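Side-chain contacts in toxin PAU_02230 (Photorhabdus asymbiotica subsp. asymbiotica ATCC 43949, PDB 6HV6), which is a bacterial toxin known as PaTox, whose modelled part joins a six-stranded antiparallel sheet to several helices, one of them long: residues 78-81 with 82-86; 163-166 with 167-171; 109-112 with 113-117; 206-209 with 210-214. The protein carries 1 engineered substitution. One frame throughout, in Å; residues are numbered along the deposited sequence.

From the N terminus the chain passes through contact 1, then contact 3, contact 2 and contact 4. They lie in series, so none nests in or crosses another; each is local, spanning neighbouring helical turns or a helix end, and closes no long loop. Contact 1 starts helix 80-93 and contact 3 ends helix 101-115, with centres about 21 Å apart; residues of both touch helix 144-176. Contact 2 lies on that long helix, where it meets the hairpin of strands 65-68 and 71-74. Contact 4, with its centre about 45 Å from that of contact 3, ends helix 199-211 beside the six-stranded sheet and leads into helix 215-224.

Contact 1: residues 78-81 with 82-86; sequences YNQE and NFDTM
N79 and N82 meet at the first turn of helix 80-93, where N79 occupies the N-cap position. The evidence is direct: N79 OD1 accepts from N82 N at 2.9 Å, with a nearly straight N-H...O angle of 168°, although the donor stands somewhat off the plane of the accepting amide. The N82 amide is stacked on that of N79, the planes only 21° apart, with N82 CG 3.6 Å from N79 OD1. Just outside, D131 binds the backbone N of N79.

Q80 can be followed outward from its CB, which starts away from the following turn. The bend at the second torsion (chi2 64°) directs the amide forward along the helix, toward D84. CG then comes to 3.7 Å from D84 OD2, and CD to 3.9 Å from D84 OD1. NE2 ends the path with a 2.7 Å hydrogen bond to D84 OD1, an i to i+4 link. The accepting oxygen lies in the plane of the Q80 amide, whereas NE2 arrives on the syn side of D84 OD1 and well out of the carboxylate plane. The same NE2 sits at the edge of the Y78 ring.

On the side of the helix that faces helix 144-176, Y78 CD2 touches F83 CB at 3.5 Å. The two rings meet obliquely, and both side chains rest on I161 of that helix. One residue further on from Q80, E81 O accepts twice from T85: the backbone N at 3.0 Å and OG1 at 3.1 Å reach it from opposite faces of its carbonyl plane.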
# COMPACT_ATOMS: atom_id res chain seq x y z
N TYR A 78 9.24 -21.63 3.73
CA TYR A 78 10.40 -21.43 2.88
C TYR A 78 11.61 -21.12 3.76
O TYR A 78 11.47 -20.70 4.91
CB TYR A 78 10.18 -20.31 1.86
CG TYR A 78 9.98 -18.96 2.51
CD1 TYR A 78 8.74 -18.59 3.01
CD2 TYR A 78 11.03 -18.07 2.62
CE1 TYR A 78 8.56 -17.38 3.61
CE2 TYR A 78 10.86 -16.85 3.23
CZ TYR A 78 9.62 -16.51 3.72
OH TYR A 78 9.43 -15.30 4.33
N ASN A 79 12.79 -21.33 3.20
CA ASN A 79 14.03 -20.98 3.89
C ASN A 79 14.26 -19.48 3.78
O ASN A 79 14.53 -18.96 2.70
CB ASN A 79 15.21 -21.75 3.30
CG ASN A 79 16.48 -21.56 4.11
OD1 ASN A 79 17.06 -20.47 4.12
ND2 ASN A 79 16.91 -22.61 4.79
N GLN A 80 14.16 -18.78 4.91
CA GLN A 80 14.23 -17.32 4.89
C GLN A 80 15.57 -16.83 4.35
O GLN A 80 15.62 -15.89 3.55
CB GLN A 80 13.97 -16.75 6.28
CG GLN A 80 13.86 -15.22 6.31
CD GLN A 80 12.68 -14.69 5.52
OE1 GLN A 80 11.53 -15.03 5.79
NE2 GLN A 80 12.96 -13.86 4.51
N GLU A 81 16.66 -17.47 4.77
CA GLU A 81 17.99 -17.03 4.36
C GLU A 81 18.19 -17.19 2.86
O GLU A 81 18.70 -16.27 2.19
CB GLU A 81 19.05 -17.82 5.13
CG GLU A 81 20.47 -17.39 4.82
CD GLU A 81 21.50 -18.19 5.59
OE1 GLU A 81 21.14 -18.82 6.60
OE2 GLU A 81 22.68 -18.18 5.18
N ASN A 82 17.78 -18.33 2.30
CA ASN A 82 17.88 -18.49 0.85
C ASN A 82 16.95 -17.53 0.12
O ASN A 82 17.32 -16.97 -0.92
CB ASN A 82 17.58 -19.93 0.45
CG ASN A 82 18.67 -20.89 0.88
OD1 ASN A 82 19.74 -20.46 1.30
ND2 ASN A 82 18.41 -22.19 0.77
N PHE A 83 15.75 -17.31 0.65
CA PHE A 83 14.84 -16.34 0.06
C PHE A 83 15.49 -14.96 0.00
O PHE A 83 15.47 -14.29 -1.04
CB PHE A 83 13.53 -16.29 0.84
CG PHE A 83 12.52 -15.32 0.29
CD1 PHE A 83 11.65 -15.70 -0.72
CD2 PHE A 83 12.44 -14.02 0.78
CE1 PHE A 83 10.72 -14.81 -1.23
CE2 PHE A 83 11.51 -13.13 0.28
CZ PHE A 83 10.65 -13.52 -0.73
N ASP A 84 16.09 -14.52 1.11
CA ASP A 84 16.74 -13.21 1.15
C ASP A 84 17.89 -13.14 0.14
O ASP A 84 18.05 -12.12 -0.54
CB ASP A 84 17.24 -12.91 2.57
CG ASP A 84 16.11 -12.84 3.60
OD1 ASP A 84 14.94 -12.58 3.22
OD2 ASP A 84 16.38 -13.03 4.80
N THR A 85 18.69 -14.20 0.04
CA THR A 85 19.76 -14.24 -0.96
C THR A 85 19.20 -14.08 -2.38
O THR A 85 19.74 -13.33 -3.19
CB THR A 85 20.55 -15.54 -0.83
OG1 THR A 85 21.18 -15.59 0.45
CG2 THR A 85 21.61 -15.64 -1.90
N MET A 86 18.11 -14.79 -2.68
CA MET A 86 17.51 -14.67 -4.01
C MET A 86 17.03 -13.25 -4.27
O MET A 86 17.24 -12.70 -5.37
CB MET A 86 16.36 -15.66 -4.15
CG MET A 86 15.45 -15.35 -5.34
SD MET A 86 14.05 -16.49 -5.41
CE MET A 86 13.05 -15.83 -4.08

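Contact 2: residues 163-166 with 167-171; sequences AFQT and AKDAQ. With EDO (1,2-ethanediol), chain B.
A163 and A167 open a run of regular i to i+4 backbone bonds in the second half of helix 144-176: A167 N reaches A163 O at 2.9 Å, and K168 N, D169 N and A170 N bind F164 O, Q165 O and T166 O in turn. The side chains of Q165 and D169 add a second link of the same spacing. Q165 NE2 donates to D169 OD1 at 3.0 Å, with an angle of 151°; the bond lies close to the amide plane, but meets the carboxylate 32° out of its own plane, on the syn side. A bend at chi2 (67°) carries the amide over toward D169. The other oxygen, D169 OD2, accepts from O1 of a bound 1,2-ethanediol at 2.7 Å, so each carboxylate oxygen has its own donor. A bend at chi3 brings K168 CE to 3.7 Å from Q165 OE1, while K168 CD lies 4.2 Å from F164 CE2, obliquely to that ring. T166 OG1 turns instead to N162 O. The arrangement is that of an amphipathic helix, with an i to i+4 Gln-Asp pair on its polar side and F164 and A167 packed against the hairpin of strands 65-68 and 71-74.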
# COMPACT_ATOMS: atom_id res chain seq x y z
N ALA A 163 2.76 -11.02 0.33
CA ALA A 163 1.43 -10.68 0.83
C ALA A 163 1.27 -11.11 2.28
O ALA A 163 0.70 -10.37 3.10
CB ALA A 163 0.34 -11.32 -0.04
N PHE A 164 1.77 -12.29 2.63
CA PHE A 164 1.66 -12.73 4.01
C PHE A 164 2.46 -11.82 4.94
O PHE A 164 2.02 -11.52 6.05
CB PHE A 164 2.13 -14.18 4.15
CG PHE A 164 1.92 -14.73 5.53
CD1 PHE A 164 0.67 -15.17 5.94
CD2 PHE A 164 2.98 -14.79 6.43
CE1 PHE A 164 0.48 -15.67 7.21
CE2 PHE A 164 2.79 -15.29 7.70
CZ PHE A 164 1.54 -15.73 8.09
N GLN A 165 3.63 -11.37 4.48
CA GLN A 165 4.40 -10.42 5.29
C GLN A 165 3.66 -9.08 5.43
O GLN A 165 3.64 -8.50 6.53
CB GLN A 165 5.79 -10.20 4.69
CG GLN A 165 6.66 -9.28 5.52
CD GLN A 165 7.03 -9.90 6.85
OE1 GLN A 165 7.40 -11.06 6.92
NE2 GLN A 165 6.92 -9.11 7.93
N THR A 166 3.07 -8.58 4.35
CA THR A 166 2.29 -7.34 4.46
C THR A 166 1.14 -7.52 5.45
O THR A 166 0.90 -6.64 6.30
CB THR A 166 1.76 -6.91 3.10
OG1 THR A 166 2.86 -6.72 2.20
CG2 THR A 166 0.97 -5.60 3.23
N ALA A 167 0.43 -8.64 5.36
CA ALA A 167 -0.64 -8.92 6.32
C ALA A 167 -0.11 -8.92 7.75
O ALA A 167 -0.73 -8.35 8.65
CB ALA A 167 -1.31 -10.25 5.98
N LYS A 168 1.05 -9.54 7.96
CA LYS A 168 1.66 -9.54 9.29
C LYS A 168 2.03 -8.13 9.74
O LYS A 168 1.84 -7.77 10.91
CB LYS A 168 2.89 -10.45 9.29
CG LYS A 168 3.22 -11.04 10.64
CD LYS A 168 4.00 -12.35 10.47
CE LYS A 168 5.36 -12.12 9.86
NZ LYS A 168 6.23 -11.35 10.80
N ASP A 169 2.57 -7.32 8.83
CA ASP A 169 2.86 -5.93 9.15
C ASP A 169 1.58 -5.18 9.52
O ASP A 169 1.59 -4.33 10.43
CB ASP A 169 3.52 -5.23 7.95
CG ASP A 169 4.89 -5.79 7.61
OD1 ASP A 169 5.45 -6.56 8.42
OD2 ASP A 169 5.40 -5.46 6.52
N ALA A 170 0.49 -5.43 8.79
CA ALA A 170 -0.77 -4.76 9.09
C ALA A 170 -1.31 -5.18 10.45
O ALA A 170 -1.81 -4.35 11.22
CB ALA A 170 -1.78 -5.05 7.99
N GLN A 171 -1.21 -6.47 10.79
CA GLN A 171 -1.66 -6.91 12.11
C GLN A 171 -0.82 -6.30 13.22
O GLN A 171 -1.35 -5.91 14.26
CB GLN A 171 -1.63 -8.44 12.20
CG GLN A 171 -2.91 -9.08 11.74
CD GLN A 171 -3.09 -10.47 12.32
OE1 GLN A 171 -2.13 -11.09 12.79
NE2 GLN A 171 -4.33 -10.96 12.30
C1 EDO B . 3.06 -2.80 4.99
O1 EDO B . 4.17 -3.70 4.85
C2 EDO B . 3.14 -1.73 3.90
O2 EDO B . 4.13 -0.76 4.25

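Contact 3: residues 109-112 with 113-117; sequences AYKT and GKEDY
K111 and E115 are joined by a salt bridge one turn apart, K111 NZ lying 3.1 Å from E115 OE2. The nitrogen meets that oxygen nearly along its C-O bond. The lysine also lays its aliphatic part beside the same oxygen, with CE at 3.3 Å and CG at 3.5 Å from E115 OE2. K111 runs extended as far as CE, and only its last torsion (chi4 48°) turns NZ over to the carboxylate. On the other side of the bridge, E115 has CG anti to its carbonyl carbon (chi1 -66°), which sets this CG 3.4 Å from K111 O.

The neighbouring pair, Y110 and K114, meets more loosely. K114 CD lies 4.2 Å from Y110 CE1, oblique to the ring, and the extended lysine carries NZ onward to a water. That water accepts from K114 NZ at 2.9 Å and stands 2.6 Å from Y110 OH, at the edge of the ring and in its plane, so it bridges the two polar ends.

Further out, Y110 OH is also bonded to Y137 OH, and its ring stacks with Y93, which together probably restrict the ring's orientation. T112 OG1 turns back to Q108 O. Regular i to i+4 backbone bonds run from G113 N to E115 N and weaken at D116, the first residue to leave helical geometry, whose N makes weak bonds to T112 O (angle 133°) and to G113 O. This is the last turn of helix 101-115, which carries an i to i+4 Lys-Glu salt bridge on its exposed side, with the tyrosine turned inward toward helix 144-176.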
# COMPACT_ATOMS: atom_id res chain seq x y z
N ALA A 109 19.15 -11.62 -20.93
CA ALA A 109 18.87 -13.05 -20.87
C ALA A 109 17.94 -13.39 -19.71
O ALA A 109 17.01 -14.19 -19.86
CB ALA A 109 20.18 -13.83 -20.75
N TYR A 110 18.18 -12.80 -18.55
CA TYR A 110 17.30 -13.04 -17.40
C TYR A 110 15.86 -12.65 -17.73
O TYR A 110 14.93 -13.43 -17.50
CB TYR A 110 17.83 -12.25 -16.21
CG TYR A 110 17.09 -12.41 -14.89
CD1 TYR A 110 16.00 -11.59 -14.58
CD2 TYR A 110 17.52 -13.33 -13.93
CE1 TYR A 110 15.35 -11.71 -13.37
CE2 TYR A 110 16.88 -13.45 -12.72
CZ TYR A 110 15.79 -12.63 -12.44
OH TYR A 110 15.14 -12.75 -11.22
N LYS A 111 15.67 -11.47 -18.30
CA LYS A 111 14.32 -11.02 -18.63
C LYS A 111 13.68 -11.93 -19.66
O LYS A 111 12.49 -12.25 -19.57
CB LYS A 111 14.38 -9.58 -19.15
CG LYS A 111 13.05 -8.93 -19.40
CD LYS A 111 13.25 -7.47 -19.77
CE LYS A 111 11.92 -6.77 -19.90
NZ LYS A 111 11.00 -7.04 -18.76
N THR A 112 14.45 -12.37 -20.66
CA THR A 112 13.92 -13.30 -21.65
C THR A 112 13.44 -14.59 -21.00
O THR A 112 12.33 -15.07 -21.27
CB THR A 112 14.99 -13.58 -22.71
OG1 THR A 112 15.32 -12.35 -23.38
CG2 THR A 112 14.48 -14.59 -23.72
N GLY A 113 14.26 -15.16 -20.11
CA GLY A 113 13.83 -16.36 -19.40
C GLY A 113 12.61 -16.11 -18.51
O GLY A 113 11.68 -16.91 -18.48
N LYS A 114 12.60 -14.97 -17.81
CA LYS A 114 11.49 -14.70 -16.91
C LYS A 114 10.17 -14.58 -17.67
O LYS A 114 9.12 -14.99 -17.17
CB LYS A 114 11.77 -13.43 -16.13
CG LYS A 114 10.78 -13.14 -15.01
CD LYS A 114 11.27 -11.99 -14.15
CE LYS A 114 10.27 -11.62 -13.07
NZ LYS A 114 10.77 -10.46 -12.30
N GLU A 115 10.19 -14.04 -18.89
CA GLU A 115 8.95 -13.93 -19.65
C GLU A 115 8.60 -15.21 -20.39
O GLU A 115 7.45 -15.37 -20.81
CB GLU A 115 9.06 -12.78 -20.65
CG GLU A 115 9.17 -11.44 -19.97
CD GLU A 115 9.24 -10.29 -20.94
OE1 GLU A 115 8.73 -10.44 -22.08
OE2 GLU A 115 9.80 -9.25 -20.56
N ASP A 116 9.55 -16.10 -20.57
CA ASP A 116 9.32 -17.38 -21.23
C ASP A 116 9.50 -18.52 -20.25
O ASP A 116 10.12 -19.54 -20.57
CB ASP A 116 10.24 -17.54 -22.43
CG ASP A 116 9.70 -18.52 -23.44
OD1 ASP A 116 8.47 -18.78 -23.42
OD2 ASP A 116 10.50 -19.04 -24.23
N TYR A 117 8.96 -18.35 -19.04
CA TYR A 117 9.28 -19.24 -17.95
C TYR A 117 8.60 -20.59 -18.08
O TYR A 117 8.91 -21.49 -17.31
CB TYR A 117 8.92 -18.61 -16.61
CG TYR A 117 7.44 -18.38 -16.40
CD1 TYR A 117 6.83 -17.20 -16.83
CD2 TYR A 117 6.66 -19.32 -15.75
CE1 TYR A 117 5.49 -16.98 -16.64
CE2 TYR A 117 5.30 -19.11 -15.56
CZ TYR A 117 4.73 -17.93 -16.01
OH TYR A 117 3.40 -17.69 -15.83
O HOH W 1 13.13 -11.21 -10.83

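Contact 4: residues 206-209 with 210-214; sequences MGWA and LQSSQ
A209 O is gripped by two backbone donors, Q214 N at 2.8 Å and S212 N at 3.2 Å, which come from opposite faces of its carbonyl plane. Q214 N is moderately tilted from that plane, whereas S212 N stands well above it. One residue earlier, W208 O accepts from S212 OG at 2.8 Å, the hydroxyl again lying above the carbonyl plane. S212 OG is in turn an acceptor: Q214 NE2 reaches it at 2.9 Å in an almost straight bond of 170°. Together these bonds form the C-terminal end of helix 199-211, where S212 leaves helical geometry, S213 takes a left-handed backbone conformation, and Q214 becomes the N-cap residue of helix 215-224. The S212 side chain lies over one face of the W208 indole. A CH-pi contact puts S212 CB 4.0 Å from the centroid of the six-membered ring, 23° off its normal, and OG is offset toward the rim, 3.7 Å from W208 NE1. Both W208 NE1 and Q214 NE2 bond to N362 OD1, and the amide of Q214 is set almost perpendicular to the indole. On the sheet side, Q211 CG packs 3.2 Å from G207 O while its NE2 binds S281; toward helix 215-224, L210 CD1 touches M206 CG at 4.3 Å.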
# COMPACT_ATOMS: atom_id res chain seq x y z
N MET A 206 -11.07 8.91 1.08
CA MET A 206 -11.46 8.47 2.42
C MET A 206 -11.87 9.64 3.31
O MET A 206 -12.70 9.48 4.22
CB MET A 206 -10.32 7.67 3.06
CG MET A 206 -10.67 7.03 4.41
SD MET A 206 -12.05 5.88 4.29
CE MET A 206 -11.23 4.46 3.54
N GLY A 207 -11.27 10.81 3.10
CA GLY A 207 -11.72 11.99 3.83
C GLY A 207 -13.19 12.27 3.59
O GLY A 207 -13.94 12.55 4.53
N TRP A 208 -13.64 12.16 2.34
CA TRP A 208 -15.06 12.33 2.08
C TRP A 208 -15.87 11.17 2.64
O TRP A 208 -16.96 11.37 3.21
CB TRP A 208 -15.33 12.48 0.58
CG TRP A 208 -16.80 12.50 0.33
CD1 TRP A 208 -17.52 11.61 -0.42
CD2 TRP A 208 -17.75 13.43 0.87
NE1 TRP A 208 -18.85 11.95 -0.39
CE2 TRP A 208 -19.02 13.06 0.40
CE3 TRP A 208 -17.64 14.55 1.71
CZ2 TRP A 208 -20.18 13.76 0.73
CZ3 TRP A 208 -18.80 15.25 2.04
CH2 TRP A 208 -20.05 14.85 1.55
N ALA A 209 -15.37 9.94 2.46
CA ALA A 209 -16.04 8.78 3.04
C ALA A 209 -16.25 8.96 4.54
O ALA A 209 -17.33 8.66 5.06
CB ALA A 209 -15.20 7.52 2.79
N LEU A 210 -15.23 9.43 5.24
CA LEU A 210 -15.35 9.59 6.69
C LEU A 210 -16.38 10.64 7.04
O LEU A 210 -17.14 10.47 8.00
CB LEU A 210 -13.99 9.93 7.30
CG LEU A 210 -13.06 8.75 7.56
CD1 LEU A 210 -11.67 9.26 7.91
CD2 LEU A 210 -13.61 7.90 8.70
N GLN A 211 -16.44 11.73 6.28
CA GLN A 211 -17.38 12.80 6.59
C GLN A 211 -18.82 12.46 6.20
O GLN A 211 -19.75 13.14 6.64
CB GLN A 211 -16.95 14.10 5.90
CG GLN A 211 -15.56 14.58 6.35
CD GLN A 211 -15.25 16.01 5.91
OE1 GLN A 211 -16.13 16.73 5.44
NE2 GLN A 211 -14.00 16.42 6.07
N SER A 212 -19.03 11.40 5.41
CA SER A 212 -20.36 11.04 4.94
C SER A 212 -20.77 9.65 5.40
O SER A 212 -21.69 9.07 4.83
CB SER A 212 -20.42 11.13 3.42
OG SER A 212 -19.45 10.25 2.84
N SER A 213 -20.12 9.10 6.43
CA SER A 213 -20.49 7.79 6.98
C SER A 213 -20.42 6.70 5.92
O SER A 213 -21.29 5.83 5.85
CB SER A 213 -21.88 7.83 7.63
OG SER A 213 -21.99 8.93 8.52
N GLN A 214 -19.38 6.74 5.09
CA GLN A 214 -19.16 5.74 4.06
C GLN A 214 -17.78 5.09 4.18
O GLN A 214 -17.36 4.41 3.24
CB GLN A 214 -19.32 6.35 2.66
CG GLN A 214 -20.77 6.74 2.34
CD GLN A 214 -20.93 7.29 0.94
OE1 GLN A 214 -21.46 6.62 0.05
NE2 GLN A 214 -20.48 8.52 0.73